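Local atomic coordinates of putative immunoglobulin-blocking virulence protein (Mycoplasma mycoides subsp. capri, PDB entry 7ADK), a protein that probably binds host immunoglobulin and blocks its action as a virulence factor of a pathogenic mycoplasma. Residues A[198-206]-A[313-321]; A[132-140]-A[184-192]. All blocks are in the same frame, centred on the assembly; numbering follows the deposited sequence.

Contact 1: A[198-206]-A[313-321]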
ATOM      1  N   GLY A 198       8.727 -18.939  42.091  1.00 88.00           N
ATOM      2  CA  GLY A 198       8.964 -19.199  40.674  1.00 88.00           C
ATOM      3  C   GLY A 198       9.050 -17.945  39.807  1.00 88.00           C
ATOM      4  O   GLY A 198       9.331 -16.852  40.298  1.00 88.00           O
ATOM      5  N   TYR A 199       8.759 -18.075  38.511  1.00 84.84           N
ATOM      6  CA  TYR A 199       8.866 -16.969  37.550  1.00 84.84           C
ATOM      7  C   TYR A 199       7.929 -15.783  37.860  1.00 84.84           C
ATOM      8  O   TYR A 199       8.324 -14.634  37.668  1.00 84.84           O
ATOM      9  CB  TYR A 199       8.626 -17.506  36.134  1.00 84.84           C
ATOM     10  CG  TYR A 199       8.944 -16.525  35.024  1.00 84.84           C
ATOM     11  CD1 TYR A 199      10.275 -16.345  34.615  1.00 84.84           C
ATOM     12  CD2 TYR A 199       7.922 -15.779  34.410  1.00 84.84           C
ATOM     13  CE1 TYR A 199      10.590 -15.401  33.625  1.00 84.84           C
ATOM     14  CE2 TYR A 199       8.234 -14.850  33.405  1.00 84.84           C
ATOM     15  CZ  TYR A 199       9.568 -14.650  33.018  1.00 84.84           C
ATOM     16  OH  TYR A 199       9.855 -13.761  32.039  1.00 84.84           O
ATOM     17  N   ASP A 200       6.725 -16.048  38.385  1.00 83.34           N
ATOM     18  CA  ASP A 200       5.732 -15.022  38.769  1.00 83.34           C
ATOM     19  C   ASP A 200       5.921 -14.437  40.188  1.00 83.34           C
ATOM     20  O   ASP A 200       5.060 -13.732  40.714  1.00 83.34           O
ATOM     21  CB  ASP A 200       4.311 -15.522  38.475  1.00 83.34           C
ATOM     22  CG  ASP A 200       4.002 -15.696  36.982  1.00 83.34           C
ATOM     23  OD1 ASP A 200       4.510 -14.924  36.142  1.00 83.34           O
ATOM     24  OD2 ASP A 200       3.200 -16.591  36.656  1.00 83.34           O
ATOM     25  N   GLU A 201       7.082 -14.661  40.807  1.00 85.83           N
ATOM     26  CA  GLU A 201       7.504 -13.914  41.989  1.00 85.83           C
ATOM     27  C   GLU A 201       7.619 -12.416  41.663  1.00 85.83           C
ATOM     28  O   GLU A 201       8.276 -12.021  40.699  1.00 85.83           O
ATOM     29  CB  GLU A 201       8.808 -14.509  42.535  1.00 85.83           C
ATOM     30  CG  GLU A 201       9.455 -13.705  43.672  1.00 85.83           C
ATOM     31  CD  GLU A 201      10.549 -12.733  43.209  1.00 85.83           C
ATOM     32  OE1 GLU A 201      11.409 -13.120  42.389  1.00 85.83           O
ATOM     33  OE2 GLU A 201      10.611 -11.595  43.718  1.00 85.83           O
ATOM     34  N   GLY A 202       6.979 -11.573  42.470  1.00 79.20           N
ATOM     35  CA  GLY A 202       6.921 -10.129  42.237  1.00 79.20           C
ATOM     36  C   GLY A 202       5.770  -9.649  41.348  1.00 79.20           C
ATOM     37  O   GLY A 202       5.774  -8.495  40.922  1.00 79.20           O
ATOM     38  N   VAL A 203       4.790 -10.521  41.064  1.00 76.51           N
ATOM     39  CA  VAL A 203       3.497 -10.185  40.434  1.00 76.51           C
ATOM     40  C   VAL A 203       2.299 -10.887  41.103  1.00 76.51           C
ATOM     41  O   VAL A 203       1.262 -11.052  40.473  1.00 76.51           O
ATOM     42  CB  VAL A 203       3.511 -10.359  38.894  1.00 76.51           C
ATOM     43  CG1 VAL A 203       4.360  -9.308  38.196  1.00 76.51           C
ATOM     44  CG2 VAL A 203       3.974 -11.727  38.428  1.00 76.51           C
ATOM     45  N   GLY A 204       2.404 -11.276  42.376  1.00 77.79           N
ATOM     46  CA  GLY A 204       1.294 -11.820  43.170  1.00 77.79           C
ATOM     47  C   GLY A 204       0.339 -10.744  43.677  1.00 77.79           C
ATOM     48  O   GLY A 204       0.631  -9.555  43.597  1.00 77.79           O
ATOM     49  N   LEU A 205      -0.822 -11.119  44.218  1.00 74.51           N
ATOM     50  CA  LEU A 205      -1.856 -10.142  44.590  1.00 74.51           C
ATOM     51  C   LEU A 205      -1.419  -9.109  45.639  1.00 74.51           C
ATOM     52  O   LEU A 205      -1.829  -7.958  45.538  1.00 74.51           O
ATOM     53  CB  LEU A 205      -3.130 -10.860  45.058  1.00 74.51           C
ATOM     54  CG  LEU A 205      -4.003 -11.318  43.887  1.00 74.51           C
ATOM     55  CD1 LEU A 205      -4.968 -12.415  44.318  1.00 74.51           C
ATOM     56  CD2 LEU A 205      -4.805 -10.143  43.343  1.00 74.51           C
ATOM     57  N   PHE A 206      -0.579  -9.472  46.606  1.00 77.41           N
ATOM     58  CA  PHE A 206      -0.065  -8.553  47.629  1.00 77.41           C
ATOM     59  C   PHE A 206       1.457  -8.474  47.605  1.00 77.41           C
ATOM     60  O   PHE A 206       2.089  -8.151  48.611  1.00 77.41           O
ATOM     61  CB  PHE A 206      -0.630  -8.890  49.013  1.00 77.41           C
ATOM     62  CG  PHE A 206      -2.135  -8.999  49.055  1.00 77.41           C
ATOM     63  CD1 PHE A 206      -2.938  -7.983  48.516  1.00 77.41           C
ATOM     64  CD2 PHE A 206      -2.741 -10.151  49.561  1.00 77.41           C
ATOM     65  CE1 PHE A 206      -4.327  -8.125  48.458  1.00 77.41           C
ATOM     66  CE2 PHE A 206      -4.129 -10.299  49.499  1.00 77.41           C
ATOM     67  CZ  PHE A 206      -4.924  -9.292  48.941  1.00 77.41           C
ATOM     68  N   ILE A 313      -3.105 -22.110  39.890  1.00 75.58           N
ATOM     69  CA  ILE A 313      -3.317 -20.679  39.595  1.00 75.58           C
ATOM     70  C   ILE A 313      -1.972 -20.008  39.303  1.00 75.58           C
ATOM     71  O   ILE A 313      -1.066 -20.092  40.132  1.00 75.58           O
ATOM     72  CB  ILE A 313      -4.039 -19.968  40.773  1.00 75.58           C
ATOM     73  CG1 ILE A 313      -5.489 -20.478  40.929  1.00 75.58           C
ATOM     74  CG2 ILE A 313      -3.981 -18.441  40.600  1.00 75.58           C
ATOM     75  CD1 ILE A 313      -6.218 -19.940  42.156  1.00 75.58           C
ATOM     76  N   SER A 314      -1.828 -19.340  38.158  1.00 76.43           N
ATOM     77  CA  SER A 314      -0.664 -18.476  37.927  1.00 76.43           C
ATOM     78  C   SER A 314      -0.755 -17.260  38.846  1.00 76.43           C
ATOM     79  O   SER A 314      -1.768 -16.562  38.821  1.00 76.43           O
ATOM     80  CB  SER A 314      -0.567 -18.021  36.467  1.00 76.43           C
ATOM     81  OG  SER A 314       0.345 -16.943  36.309  1.00 76.43           O
ATOM     82  N   PRO A 315       0.284 -16.943  39.636  1.00 74.98           N
ATOM     83  CA  PRO A 315       0.266 -15.735  40.444  1.00 74.98           C
ATOM     84  C   PRO A 315       0.097 -14.440  39.649  1.00 74.98           C
ATOM     85  O   PRO A 315      -0.369 -13.465  40.215  1.00 74.98           O
ATOM     86  CB  PRO A 315       1.567 -15.745  41.235  1.00 74.98           C
ATOM     87  CG  PRO A 315       1.928 -17.218  41.313  1.00 74.98           C
ATOM     88  CD  PRO A 315       1.422 -17.770  39.990  1.00 74.98           C
ATOM     89  N   ARG A 316       0.402 -14.408  38.347  1.00 76.28           N
ATOM     90  CA  ARG A 316       0.192 -13.237  37.478  1.00 76.28           C
ATOM     91  C   ARG A 316      -1.258 -13.113  36.999  1.00 76.28           C
ATOM     92  O   ARG A 316      -1.725 -12.020  36.719  1.00 76.28           O
ATOM     93  CB  ARG A 316       1.185 -13.332  36.305  1.00 76.28           C
ATOM     94  CG  ARG A 316       1.337 -12.049  35.477  1.00 76.28           C
ATOM     95  CD  ARG A 316       2.304 -12.185  34.296  1.00 76.28           C
ATOM     96  NE  ARG A 316       3.661 -12.565  34.700  1.00 76.28           N
ATOM     97  CZ  ARG A 316       4.764 -11.858  34.659  1.00 76.28           C
ATOM     98  NH1 ARG A 316       4.847 -10.692  34.130  1.00 76.28           N
ATOM     99  NH2 ARG A 316       5.818 -12.344  35.189  1.00 76.28           N
ATOM    100  N   SER A 317      -1.972 -14.229  36.927  1.00 74.49           N
ATOM    101  CA  SER A 317      -3.362 -14.318  36.459  1.00 74.49           C
ATOM    102  C   SER A 317      -4.394 -14.314  37.591  1.00 74.49           C
ATOM    103  O   SER A 317      -5.591 -14.332  37.324  1.00 74.49           O
ATOM    104  CB  SER A 317      -3.535 -15.597  35.644  1.00 74.49           C
ATOM    105  OG  SER A 317      -2.613 -15.639  34.578  1.00 74.49           O
ATOM    106  N   ALA A 318      -3.950 -14.362  38.848  1.00 73.63           N
ATOM    107  CA  ALA A 318      -4.813 -14.426  40.017  1.00 73.63           C
ATOM    108  C   ALA A 318      -5.593 -13.130  40.233  1.00 73.63           C
ATOM    109  O   ALA A 318      -5.000 -12.053  40.238  1.00 73.63           O
ATOM    110  CB  ALA A 318      -3.961 -14.754  41.240  1.00 73.63           C
ATOM    111  N   PHE A 319      -6.886 -13.237  40.515  1.00 79.27           N
ATOM    112  CA  PHE A 319      -7.748 -12.140  40.952  1.00 79.27           C
ATOM    113  C   PHE A 319      -8.605 -12.576  42.143  1.00 79.27           C
ATOM    114  O   PHE A 319      -8.715 -13.754  42.452  1.00 79.27           O
ATOM    115  CB  PHE A 319      -8.588 -11.597  39.781  1.00 79.27           C
ATOM    116  CG  PHE A 319      -9.729 -12.471  39.295  1.00 79.27           C
ATOM    117  CD1 PHE A 319      -9.500 -13.399  38.272  1.00 79.27           C
ATOM    118  CD2 PHE A 319     -11.022 -12.330  39.828  1.00 79.27           C
ATOM    119  CE1 PHE A 319     -10.561 -14.181  37.787  1.00 79.27           C
ATOM    120  CE2 PHE A 319     -12.078 -13.121  39.350  1.00 79.27           C
ATOM    121  CZ  PHE A 319     -11.848 -14.044  38.325  1.00 79.27           C
ATOM    122  N   ILE A 320      -9.202 -11.623  42.839  1.00 80.41           N
ATOM    123  CA  ILE A 320     -10.130 -11.864  43.950  1.00 80.41           C
ATOM    124  C   ILE A 320     -11.544 -11.620  43.420  1.00 80.41           C
ATOM    125  O   ILE A 320     -11.805 -10.539  42.895  1.00 80.41           O
ATOM    126  CB  ILE A 320      -9.791 -10.886  45.099  1.00 80.41           C
ATOM    127  CG1 ILE A 320      -8.364 -11.095  45.648  1.00 80.41           C
ATOM    128  CG2 ILE A 320     -10.794 -10.989  46.249  1.00 80.41           C
ATOM    129  CD1 ILE A 320      -7.762  -9.833  46.230  1.00 80.41           C
ATOM    130  N   ASN A 321     -12.464 -12.576  43.522  1.00 84.90           N
ATOM    131  CA  ASN A 321     -13.848 -12.333  43.096  1.00 84.90           C
ATOM    132  C   ASN A 321     -14.698 -11.744  44.237  1.00 84.90           C
ATOM    133  O   ASN A 321     -14.221 -11.494  45.341  1.00 84.90           O
ATOM    134  CB  ASN A 321     -14.452 -13.572  42.408  1.00 84.90           C
ATOM    135  CG  ASN A 321     -14.923 -14.694  43.308  1.00 84.90           C
ATOM    136  OD1 ASN A 321     -15.608 -14.493  44.291  1.00 84.90           O
ATOM    137  ND2 ASN A 321     -14.642 -15.918  42.950  1.00 84.90           N
TER
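With CG opposite its own carbonyl carbon (chi1 -67°), Asp-200 presents its carboxylate to Arg-316, whose chain leaves extended (chi1 -167°) and bends at chi3 (-59°) to lay the guanidinium beside it. NE and NH2 both grip OD1 side-on, with Arg-316 NE to Asp-200 OD1 at 2.9 Å, and the oxygen lies in the guanidinium plane while the carboxylate itself is turned well out of it. The other oxygen takes the hydroxyl of Ser-314, OG to Asp-200 OD2 2.9 Å, from above the carboxylate plane. Because Ser-314 OG also accepts from Arg-316 N in an ST turn, one hydroxyl links the carboxylate to the backbone N of Arg-316. Val-203 CG2 sits over one guanidinium face, toward its rim, 3.8 Å from Arg-316 NH2, and the Tyr-199 ring approaches the same nitrogen obliquely.

Further along, the chemistry turns apolar: Leu-205 CD1 lies 3.9 Å from Ile-320 CG1, and Phe-206 CZ reaches Ile-320 CD1 at 4.0 Å. Arg-248 of helix 247-253 bonds to the carbonyls of Val-203 and Ala-318, spanning both segments, while helix 182-194 packs on Leu-205 and Ala-318, and strand 318-320 pairs with strand 326-332.

Contact 2: A[132-140]-A[184-192]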
ATOM      1  N   ILE A 132       3.224 -37.004  42.850  1.00100.49           N
ATOM      2  CA  ILE A 132       3.981 -35.929  42.201  1.00100.49           C
ATOM      3  C   ILE A 132       3.986 -34.695  43.118  1.00100.49           C
ATOM      4  O   ILE A 132       3.077 -34.514  43.923  1.00100.49           O
ATOM      5  CB  ILE A 132       3.432 -35.619  40.778  1.00100.49           C
ATOM      6  CG1 ILE A 132       2.034 -34.966  40.750  1.00100.49           C
ATOM      7  CG2 ILE A 132       3.454 -36.866  39.885  1.00100.49           C
ATOM      8  CD1 ILE A 132       1.715 -34.266  39.426  1.00100.49           C
ATOM      9  N   THR A 133       4.966 -33.804  42.988  1.00 98.64           N
ATOM     10  CA  THR A 133       4.975 -32.501  43.682  1.00 98.64           C
ATOM     11  C   THR A 133       4.498 -31.400  42.741  1.00 98.64           C
ATOM     12  O   THR A 133       4.919 -31.375  41.587  1.00 98.64           O
ATOM     13  CB  THR A 133       6.354 -32.175  44.282  1.00 98.64           C
ATOM     14  OG1 THR A 133       6.323 -30.911  44.894  1.00 98.64           O
ATOM     15  CG2 THR A 133       7.512 -32.149  43.290  1.00 98.64           C
ATOM     16  N   ILE A 134       3.609 -30.504  43.193  1.00 97.83           N
ATOM     17  CA  ILE A 134       3.046 -29.423  42.344  1.00 97.83           C
ATOM     18  C   ILE A 134       3.133 -27.998  42.923  1.00 97.83           C
ATOM     19  O   ILE A 134       3.016 -27.024  42.184  1.00 97.83           O
ATOM     20  CB  ILE A 134       1.621 -29.762  41.822  1.00 97.83           C
ATOM     21  CG1 ILE A 134       0.484 -29.453  42.810  1.00 97.83           C
ATOM     22  CG2 ILE A 134       1.524 -31.198  41.296  1.00 97.83           C
ATOM     23  CD1 ILE A 134      -0.899 -29.663  42.229  1.00 97.83           C
ATOM     24  N   ALA A 135       3.361 -27.869  44.227  1.00 96.12           N
ATOM     25  CA  ALA A 135       3.520 -26.602  44.943  1.00 96.12           C
ATOM     26  C   ALA A 135       4.462 -26.760  46.155  1.00 96.12           C
ATOM     27  O   ALA A 135       4.161 -26.331  47.264  1.00 96.12           O
ATOM     28  CB  ALA A 135       2.139 -26.057  45.293  1.00 96.12           C
ATOM     29  N   GLY A 136       5.557 -27.502  45.989  1.00 99.59           N
ATOM     30  CA  GLY A 136       6.338 -28.100  47.075  1.00 99.59           C
ATOM     31  C   GLY A 136       5.660 -29.343  47.654  1.00 99.59           C
ATOM     32  O   GLY A 136       6.247 -30.424  47.655  1.00 99.59           O
ATOM     33  N   ILE A 137       4.389 -29.208  48.037  1.00100.06           N
ATOM     34  CA  ILE A 137       3.528 -30.251  48.601  1.00100.06           C
ATOM     35  C   ILE A 137       3.470 -31.485  47.695  1.00100.06           C
ATOM     36  O   ILE A 137       3.214 -31.385  46.500  1.00100.06           O
ATOM     37  CB  ILE A 137       2.119 -29.668  48.882  1.00100.06           C
ATOM     38  CG1 ILE A 137       2.158 -28.454  49.836  1.00100.06           C
ATOM     39  CG2 ILE A 137       1.136 -30.704  49.415  1.00100.06           C
ATOM     40  CD1 ILE A 137       2.771 -28.695  51.210  1.00100.06           C
ATOM     41  N   GLU A 138       3.708 -32.657  48.272  1.00102.80           N
ATOM     42  CA  GLU A 138       3.542 -33.956  47.616  1.00102.80           C
ATOM     43  C   GLU A 138       2.053 -34.327  47.522  1.00102.80           C
ATOM     44  O   GLU A 138       1.320 -34.244  48.508  1.00102.80           O
ATOM     45  CB  GLU A 138       4.285 -35.054  48.393  1.00102.80           C
ATOM     46  CG  GLU A 138       5.788 -34.823  48.597  1.00102.80           C
ATOM     47  CD  GLU A 138       6.609 -34.728  47.309  1.00102.80           C
ATOM     48  OE1 GLU A 138       7.707 -34.143  47.346  1.00102.80           O
ATOM     49  OE2 GLU A 138       6.204 -35.265  46.263  1.00102.80           O
ATOM     50  N   VAL A 139       1.588 -34.757  46.352  1.00103.18           N
ATOM     51  CA  VAL A 139       0.163 -35.011  46.095  1.00103.18           C
ATOM     52  C   VAL A 139       0.022 -36.338  45.344  1.00103.18           C
ATOM     53  O   VAL A 139       0.846 -36.634  44.484  1.00103.18           O
ATOM     54  CB  VAL A 139      -0.459 -33.868  45.269  1.00103.18           C
ATOM     55  CG1 VAL A 139      -1.968 -34.042  45.194  1.00103.18           C
ATOM     56  CG2 VAL A 139      -0.182 -32.467  45.802  1.00103.18           C
ATOM     57  N   GLU A 140      -0.975 -37.170  45.626  1.00109.44           N
ATOM     58  CA  GLU A 140      -1.271 -38.350  44.794  1.00109.44           C
ATOM     59  C   GLU A 140      -2.004 -37.968  43.494  1.00109.44           C
ATOM     60  O   GLU A 140      -2.901 -37.127  43.504  1.00109.44           O
ATOM     61  CB  GLU A 140      -2.006 -39.432  45.595  1.00109.44           C
ATOM     62  CG  GLU A 140      -3.366 -39.020  46.138  1.00109.44           C
ATOM     63  CD  GLU A 140      -3.984 -40.098  47.033  1.00109.44           C
ATOM     64  OE1 GLU A 140      -4.315 -41.196  46.535  1.00109.44           O
ATOM     65  OE2 GLU A 140      -4.154 -39.850  48.244  1.00109.44           O
ATOM     66  N   LEU A 184      -3.045 -28.603  50.294  1.00 98.92           N
ATOM     67  CA  LEU A 184      -2.620 -28.187  48.955  1.00 98.92           C
ATOM     68  C   LEU A 184      -3.291 -26.889  48.518  1.00 98.92           C
ATOM     69  O   LEU A 184      -2.613 -25.990  48.036  1.00 98.92           O
ATOM     70  CB  LEU A 184      -2.907 -29.311  47.940  1.00 98.92           C
ATOM     71  CG  LEU A 184      -2.613 -28.947  46.470  1.00 98.92           C
ATOM     72  CD1 LEU A 184      -1.124 -28.728  46.212  1.00 98.92           C
ATOM     73  CD2 LEU A 184      -3.127 -30.072  45.590  1.00 98.92           C
ATOM     74  N   LYS A 185      -4.619 -26.777  48.634  1.00 95.87           N
ATOM     75  CA  LYS A 185      -5.308 -25.604  48.062  1.00 95.87           C
ATOM     76  C   LYS A 185      -5.043 -24.309  48.829  1.00 95.87           C
ATOM     77  O   LYS A 185      -5.012 -23.249  48.220  1.00 95.87           O
ATOM     78  CB  LYS A 185      -6.788 -25.884  47.788  1.00 95.87           C
ATOM     79  CG  LYS A 185      -7.673 -26.035  49.020  1.00 95.87           C
ATOM     80  CD  LYS A 185      -9.047 -26.544  48.585  1.00 95.87           C
ATOM     81  CE  LYS A 185     -10.035 -26.586  49.748  1.00 95.87           C
ATOM     82  NZ  LYS A 185     -11.256 -27.318  49.372  1.00 95.87           N
ATOM     83  N   GLU A 186      -4.712 -24.381  50.116  1.00 95.66           N
ATOM     84  CA  GLU A 186      -4.213 -23.226  50.869  1.00 95.66           C
ATOM     85  C   GLU A 186      -2.752 -22.872  50.558  1.00 95.66           C
ATOM     86  O   GLU A 186      -2.389 -21.699  50.590  1.00 95.66           O
ATOM     87  CB  GLU A 186      -4.443 -23.432  52.370  1.00 95.66           C
ATOM     88  CG  GLU A 186      -5.916 -23.601  52.771  1.00 95.66           C
ATOM     89  CD  GLU A 186      -6.902 -22.686  52.041  1.00 95.66           C
ATOM     90  OE1 GLU A 186      -8.007 -23.143  51.689  1.00 95.66           O
ATOM     91  OE2 GLU A 186      -6.574 -21.507  51.826  1.00 95.66           O
ATOM     92  N   GLN A 187      -1.914 -23.835  50.162  1.00 93.85           N
ATOM     93  CA  GLN A 187      -0.600 -23.526  49.585  1.00 93.85           C
ATOM     94  C   GLN A 187      -0.740 -22.810  48.236  1.00 93.85           C
ATOM     95  O   GLN A 187      -0.053 -21.823  47.976  1.00 93.85           O
ATOM     96  CB  GLN A 187       0.236 -24.809  49.464  1.00 93.85           C
ATOM     97  CG  GLN A 187       1.579 -24.656  48.743  1.00 93.85           C
ATOM     98  CD  GLN A 187       2.648 -23.925  49.530  1.00 93.85           C
ATOM     99  OE1 GLN A 187       2.396 -23.102  50.389  1.00 93.85           O
ATOM    100  NE2 GLN A 187       3.894 -24.211  49.276  1.00 93.85           N
ATOM    101  N   VAL A 188      -1.657 -23.268  47.382  1.00 90.26           N
ATOM    102  CA  VAL A 188      -1.948 -22.620  46.094  1.00 90.26           C
ATOM    103  C   VAL A 188      -2.555 -21.225  46.281  1.00 90.26           C
ATOM    104  O   VAL A 188      -2.276 -20.339  45.477  1.00 90.26           O
ATOM    105  CB  VAL A 188      -2.823 -23.547  45.224  1.00 90.26           C
ATOM    106  CG1 VAL A 188      -3.397 -22.892  43.968  1.00 90.26           C
ATOM    107  CG2 VAL A 188      -1.974 -24.743  44.775  1.00 90.26           C
ATOM    108  N   ALA A 189      -3.310 -20.990  47.359  1.00 89.01           N
ATOM    109  CA  ALA A 189      -3.799 -19.666  47.747  1.00 89.01           C
ATOM    110  C   ALA A 189      -2.657 -18.712  48.124  1.00 89.01           C
ATOM    111  O   ALA A 189      -2.537 -17.638  47.539  1.00 89.01           O
ATOM    112  CB  ALA A 189      -4.799 -19.805  48.900  1.00 89.01           C
ATOM    113  N   LYS A 190      -1.777 -19.112  49.050  1.00 87.80           N
ATOM    114  CA  LYS A 190      -0.639 -18.304  49.523  1.00 87.80           C
ATOM    115  C   LYS A 190       0.363 -17.958  48.432  1.00 87.80           C
ATOM    116  O   LYS A 190       0.949 -16.875  48.454  1.00 87.80           O
ATOM    117  CB  LYS A 190       0.070 -19.053  50.654  1.00 87.80           C
ATOM    118  CG  LYS A 190      -0.743 -18.985  51.951  1.00 87.80           C
ATOM    119  CD  LYS A 190      -0.106 -19.860  53.037  1.00 87.80           C
ATOM    120  CE  LYS A 190      -0.909 -19.830  54.338  1.00 87.80           C
ATOM    121  NZ  LYS A 190      -0.799 -18.541  55.040  1.00 87.80           N
ATOM    122  N   ASP A 191       0.543 -18.829  47.445  1.00 88.37           N
ATOM    123  CA  ASP A 191       1.367 -18.520  46.263  1.00 88.37           C
ATOM    124  C   ASP A 191       0.769 -17.414  45.384  1.00 88.37           C
ATOM    125  O   ASP A 191       1.481 -16.510  44.956  1.00 88.37           O
ATOM    126  CB  ASP A 191       1.607 -19.777  45.419  1.00 88.37           C
ATOM    127  CG  ASP A 191       2.724 -20.693  45.915  1.00 88.37           C
ATOM    128  OD1 ASP A 191       3.487 -20.308  46.815  1.00 88.37           O
ATOM    129  OD2 ASP A 191       2.910 -21.774  45.321  1.00 88.37           O
ATOM    130  N   ALA A 192      -0.547 -17.412  45.166  1.00 80.47           N
ATOM    131  CA  ALA A 192      -1.206 -16.360  44.403  1.00 80.47           C
ATOM    132  C   ALA A 192      -1.143 -14.984  45.084  1.00 80.47           C
ATOM    133  O   ALA A 192      -1.173 -13.966  44.398  1.00 80.47           O
ATOM    134  CB  ALA A 192      -2.645 -16.794  44.152  1.00 80.47           C
TER
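Gln-187, on the helix, reaches across to the loop at Ala-135 and Ile-137. Its CB lies 4.1 Å from Ile-137 CG1. CG, the next atom out, touches both loop residues, 3.8 Å from Ala-135 CB and 4.0 Å from Ile-137 CG1, and is also 3.4 Å from Ala-135 O. Here the chain bends (chi2 73°), which brings the amide round to the loop backbone: CD stays close to the same carbonyl oxygen, and the tip nitrogen makes the bond, NE2 to Ala-135 O 2.9 Å. The bond is nearly straight (168° at the hydrogen) and stays in the amide plane of the glutamine, although the donor is tilted 26° from the plane of the carbonyl. Ala-135 O has a second, weak donor within the loop, the backbone N of Ile-137, beside the stronger bond from the glutamine.

Leu-184, one turn earlier on the helix, supplies the apolar half. Its CD1 meets Ile-134 CG1 at 3.8 Å and its CD2 meets Val-139 CG2 at 3.8 Å, but both methyls lie against both residues, the leucine crossing each of these side chains at about a right angle. Val-188 CG2 touches Ala-135 CB more loosely, and Leu-307 of helix 301-308 packs against Ile-134, Leu-184 and Val-188.

Ile-132 and Val-139 form a hydrogen-bonded antiparallel pair, bonded in both directions, and Gly-136 takes a positive phi in the reversal between them. This is a beta-hairpin whose connecting loop rests on one face of helix 182-194; the hairpin belongs to a three-stranded antiparallel sheet completed by strand 174-178, from which the chain runs on into that same helix.

Helix 182-194 is common ground for both contacts: contact 2 sets the hairpin loop on it, while contact 1 meets its far part, where Ala-192 packs on Ile-313 and Ala-318 and its carbonyl probably accepts from Leu-205 N (2.9 Å from Ala-192 O). Each is only partly buried. Contact 1 is the larger and more divided, with a charged end whose arginine is exposed and a buried apolar end around Leu-205 and Ile-320. Contact 2 has no salt bridge between its segments; there a neutral amide bonds to backbone beside a leucine-centred patch. The centres of contact 1 and contact 2 are about 14 Å apart, and both lie on the same side of the chain's centre.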